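Local atomic coordinates of WbbZ protein (Klebsiella pneumoniae subsp. pneumoniae NTUH-K2044, PDB entry 6X1L), a protein that is functionally uncharacterised but belongs to the polysaccharide pyruvyl transferase family and so may transfer pyruvyl groups onto cell-surface polysaccharides. Residues 234-246 with 259-271. Numbering follows the deposited sequence.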
# COMPACT_ATOMS: atom_id res chain seq x y z
N ALA A 234 10.22 12.05 3.41
CA ALA A 234 10.09 13.42 2.94
C ALA A 234 11.44 14.14 2.93
O ALA A 234 11.68 14.98 2.05
CB ALA A 234 9.08 14.18 3.79
N SER A 235 12.31 13.84 3.90
CA SER A 235 13.65 14.43 3.91
C SER A 235 14.47 13.96 2.72
O SER A 235 15.18 14.76 2.09
CB SER A 235 14.37 14.10 5.22
OG SER A 235 13.73 14.71 6.32
N LEU A 236 14.41 12.66 2.41
CA LEU A 236 15.06 12.16 1.20
C LEU A 236 14.52 12.84 -0.05
O LEU A 236 15.27 13.07 -1.01
CB LEU A 236 14.87 10.64 1.09
CG LEU A 236 15.45 9.79 2.22
CD1 LEU A 236 15.21 8.31 1.93
CD2 LEU A 236 16.93 10.07 2.39
N LEU A 237 13.23 13.17 -0.06
CA LEU A 237 12.62 13.84 -1.20
C LEU A 237 12.95 15.33 -1.27
O LEU A 237 12.52 16.00 -2.21
CB LEU A 237 11.10 13.66 -1.15
CG LEU A 237 10.59 12.22 -1.26
CD1 LEU A 237 9.10 12.16 -0.99
CD2 LEU A 237 10.91 11.65 -2.63
N GLY A 238 13.71 15.86 -0.31
CA GLY A 238 14.02 17.27 -0.31
C GLY A 238 12.85 18.17 0.05
O GLY A 238 12.87 19.35 -0.29
N LYS A 239 11.84 17.63 0.72
CA LYS A 239 10.66 18.42 1.06
C LYS A 239 10.94 19.31 2.26
O LYS A 239 11.90 19.12 3.01
CB LYS A 239 9.47 17.51 1.36
CG LYS A 239 9.14 16.52 0.27
CD LYS A 239 8.69 17.22 -1.00
CE LYS A 239 8.17 16.23 -2.02
NZ LYS A 239 7.83 16.91 -3.30
N GLU A 240 10.07 20.30 2.44
CA GLU A 240 10.02 21.07 3.67
C GLU A 240 9.25 20.25 4.71
O GLU A 240 8.07 19.94 4.51
CB GLU A 240 9.35 22.42 3.42
CG GLU A 240 9.23 23.30 4.64
CD GLU A 240 8.65 24.65 4.31
OE1 GLU A 240 8.69 25.04 3.12
OE2 GLU A 240 8.14 25.32 5.23
N VAL A 241 9.92 19.87 5.79
CA VAL A 241 9.40 18.88 6.73
C VAL A 241 9.34 19.49 8.13
O VAL A 241 10.33 20.04 8.62
CB VAL A 241 10.27 17.61 6.75
CG1 VAL A 241 9.67 16.57 7.69
CG2 VAL A 241 10.41 17.06 5.34
N ASN A 242 8.17 19.38 8.76
CA ASN A 242 7.96 19.81 10.14
C ASN A 242 7.73 18.55 10.98
O ASN A 242 6.65 17.96 10.94
CB ASN A 242 6.78 20.77 10.23
CG ASN A 242 7.03 22.05 9.46
OD1 ASN A 242 8.06 22.70 9.63
ND2 ASN A 242 6.09 22.41 8.59
N PHE A 243 8.75 18.15 11.72
CA PHE A 243 8.78 16.88 12.44
C PHE A 243 8.45 17.12 13.91
O PHE A 243 9.04 17.99 14.55
CB PHE A 243 10.17 16.24 12.30
CG PHE A 243 10.22 14.79 12.67
CD1 PHE A 243 9.07 14.04 12.77
CD2 PHE A 243 11.45 14.18 12.91
CE1 PHE A 243 9.13 12.70 13.11
CE2 PHE A 243 11.52 12.85 13.26
CZ PHE A 243 10.36 12.11 13.35
N TYR A 244 7.50 16.33 14.44
CA TYR A 244 7.02 16.51 15.80
C TYR A 244 7.44 15.33 16.69
O TYR A 244 7.61 14.21 16.21
CB TYR A 244 5.50 16.65 15.83
CG TYR A 244 5.01 17.97 15.27
CD1 TYR A 244 4.97 18.20 13.90
CD2 TYR A 244 4.58 18.99 16.12
CE1 TYR A 244 4.53 19.41 13.39
CE2 TYR A 244 4.14 20.20 15.61
CZ TYR A 244 4.11 20.40 14.25
OH TYR A 244 3.67 21.60 13.75
N PRO A 245 7.59 15.56 18.00
CA PRO A 245 8.12 14.51 18.88
C PRO A 245 7.06 13.49 19.29
O PRO A 245 5.87 13.63 19.04
CB PRO A 245 8.61 15.30 20.10
CG PRO A 245 7.72 16.49 20.14
CD PRO A 245 7.41 16.84 18.71
N ASN A 246 7.56 12.42 19.92
CA ASN A 246 6.74 11.43 20.60
C ASN A 246 7.51 11.00 21.86
O ASN A 246 8.47 11.66 22.28
CB ASN A 246 6.41 10.25 19.67
CG ASN A 246 7.65 9.57 19.14
OD1 ASN A 246 8.77 10.04 19.33
ND2 ASN A 246 7.46 8.45 18.45
N LEU A 259 19.11 13.78 10.86
CA LEU A 259 18.41 14.78 10.06
C LEU A 259 18.93 16.20 10.29
O LEU A 259 18.86 17.02 9.37
CB LEU A 259 16.91 14.74 10.35
CG LEU A 259 16.20 13.45 9.94
CD1 LEU A 259 14.75 13.44 10.39
CD2 LEU A 259 16.29 13.24 8.43
N PHE A 260 19.44 16.49 11.48
CA PHE A 260 19.99 17.82 11.76
C PHE A 260 21.13 18.14 10.81
O PHE A 260 22.03 17.32 10.60
CB PHE A 260 20.46 17.89 13.21
CG PHE A 260 21.08 19.21 13.57
CD1 PHE A 260 20.28 20.26 13.97
CD2 PHE A 260 22.45 19.39 13.51
CE1 PHE A 260 20.84 21.48 14.31
CE2 PHE A 260 23.02 20.60 13.84
CZ PHE A 260 22.21 21.65 14.24
N ASN A 261 21.09 19.34 10.22
CA ASN A 261 22.14 19.87 9.35
C ASN A 261 22.27 19.11 8.04
O ASN A 261 22.47 19.72 6.99
CB ASN A 261 23.49 19.90 10.09
N ARG A 262 22.18 17.77 8.08
CA ARG A 262 22.29 16.99 6.85
C ARG A 262 21.11 17.26 5.92
O ARG A 262 21.25 17.14 4.69
CB ARG A 262 22.38 15.50 7.18
N TYR A 263 19.96 17.62 6.47
CA TYR A 263 18.76 17.93 5.70
C TYR A 263 18.22 19.26 6.23
O TYR A 263 17.36 19.28 7.12
CB TYR A 263 17.73 16.81 5.80
CG TYR A 263 18.22 15.51 5.21
CD1 TYR A 263 17.98 15.20 3.87
CD2 TYR A 263 18.93 14.59 5.97
CE1 TYR A 263 18.42 14.02 3.32
CE2 TYR A 263 19.38 13.40 5.43
CZ TYR A 263 19.12 13.12 4.10
OH TYR A 263 19.57 11.94 3.55
N PRO A 264 18.70 20.38 5.70
CA PRO A 264 18.39 21.68 6.32
C PRO A 264 16.94 22.10 6.19
O PRO A 264 16.51 23.00 6.93
CB PRO A 264 19.32 22.65 5.59
CG PRO A 264 19.58 22.01 4.27
CD PRO A 264 19.56 20.52 4.51
N LYS A 265 16.16 21.49 5.29
CA LYS A 265 14.75 21.82 5.13
C LYS A 265 13.85 21.03 6.07
O LYS A 265 12.63 21.21 6.02
CB LYS A 265 14.33 21.58 3.68
CG LYS A 265 15.06 22.46 2.68
CD LYS A 265 14.58 22.19 1.27
CE LYS A 265 15.25 23.12 0.28
NZ LYS A 265 14.78 22.87 -1.10
N THR A 266 14.41 20.16 6.90
CA THR A 266 13.67 19.42 7.92
C THR A 266 14.00 20.02 9.28
O THR A 266 15.17 20.05 9.68
CB THR A 266 14.03 17.94 7.90
OG1 THR A 266 13.73 17.38 6.61
CG2 THR A 266 13.24 17.18 8.96
N CYS A 267 12.98 20.49 9.99
CA CYS A 267 13.18 21.02 11.33
C CYS A 267 12.28 20.30 12.32
O CYS A 267 11.23 19.76 11.95
CB CYS A 267 12.91 22.53 11.38
SG CYS A 267 11.18 23.00 11.30
N PHE A 268 12.71 20.29 13.58
CA PHE A 268 12.05 19.57 14.66
C PHE A 268 11.35 20.57 15.56
O PHE A 268 11.99 21.49 16.09
CB PHE A 268 13.06 18.74 15.45
CG PHE A 268 12.45 17.74 16.39
CD1 PHE A 268 11.98 16.53 15.91
CD2 PHE A 268 12.37 18.00 17.74
CE1 PHE A 268 11.42 15.60 16.78
CE2 PHE A 268 11.82 17.08 18.61
CZ PHE A 268 11.34 15.88 18.13
N ILE A 269 10.04 20.40 15.73
CA ILE A 269 9.22 21.33 16.51
C ILE A 269 9.07 20.76 17.91
O ILE A 269 8.36 19.77 18.12
CB ILE A 269 7.85 21.56 15.85
CG1 ILE A 269 7.99 22.43 14.60
CG2 ILE A 269 6.89 22.21 16.84
CD1 ILE A 269 8.41 21.68 13.36
N THR A 270 9.74 21.39 18.88
CA THR A 270 9.69 20.93 20.26
C THR A 270 8.41 21.38 20.95
O THR A 270 7.81 20.61 21.71
CB THR A 270 10.91 21.44 21.02
OG1 THR A 270 11.14 22.81 20.68
CG2 THR A 270 12.14 20.62 20.67
N ALA A 271 7.99 22.62 20.71
CA ALA A 271 6.75 23.14 21.29
C ALA A 271 6.25 24.33 20.48
O ALA A 271 5.07 24.68 20.55
CB ALA A 271 6.96 23.53 22.74
O HOH W 1 14.15 18.04 3.89
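Val241 and Phe243 pair in parallel with the strand 266-268, their N-H groups reaching Lys265 O and Cys267 O while their carbonyls accept from Cys267 N and Ile269 N, four nearly straight bonds of 2.9 to 3.0 Å. On the face carrying Val241, Phe243, Thr266 and Phe268, the two phenylalanine rings meet in an offset edge-to-face pair, planes at 88° and centroids 5.7 Å apart, with the edge of Phe268 turned to the face of Phe243. Phe268 has CG anti to its own N (chi1 -168°), which leans the ring off the sheet and forward toward the C-terminus, where CZ touches Pro245 CB at 3.4 Å. Strands 240-243 and 266-268, joined by helix 250-259, form a beta-alpha-beta unit of the polysaccharide pyruvyl transferase fold, a GT-B-clan family, with 266-268 at the margin of the four-stranded parallel sheet. Asn251 of that helix touches both phenylalanines. On the opposite face, that of Asn242 and Cys267, Ile269 just past the strand end lays CB over the Tyr244 ring, a CH-pi contact 4.2 Å from the centroid, and its CD1 reaches Asn242 CB. Thr266 OG1 lies 2.7 Å from Ser235 OG, which also bonds to Ala231 O within helix 228-236, and a water links this threonine hydroxyl to Lys239 O. Just beyond the hydroxyl pair, the Tyr263 ring sets one face against Ser235 CB, and its OH meets Leu236 CD2 at 3.4 Å.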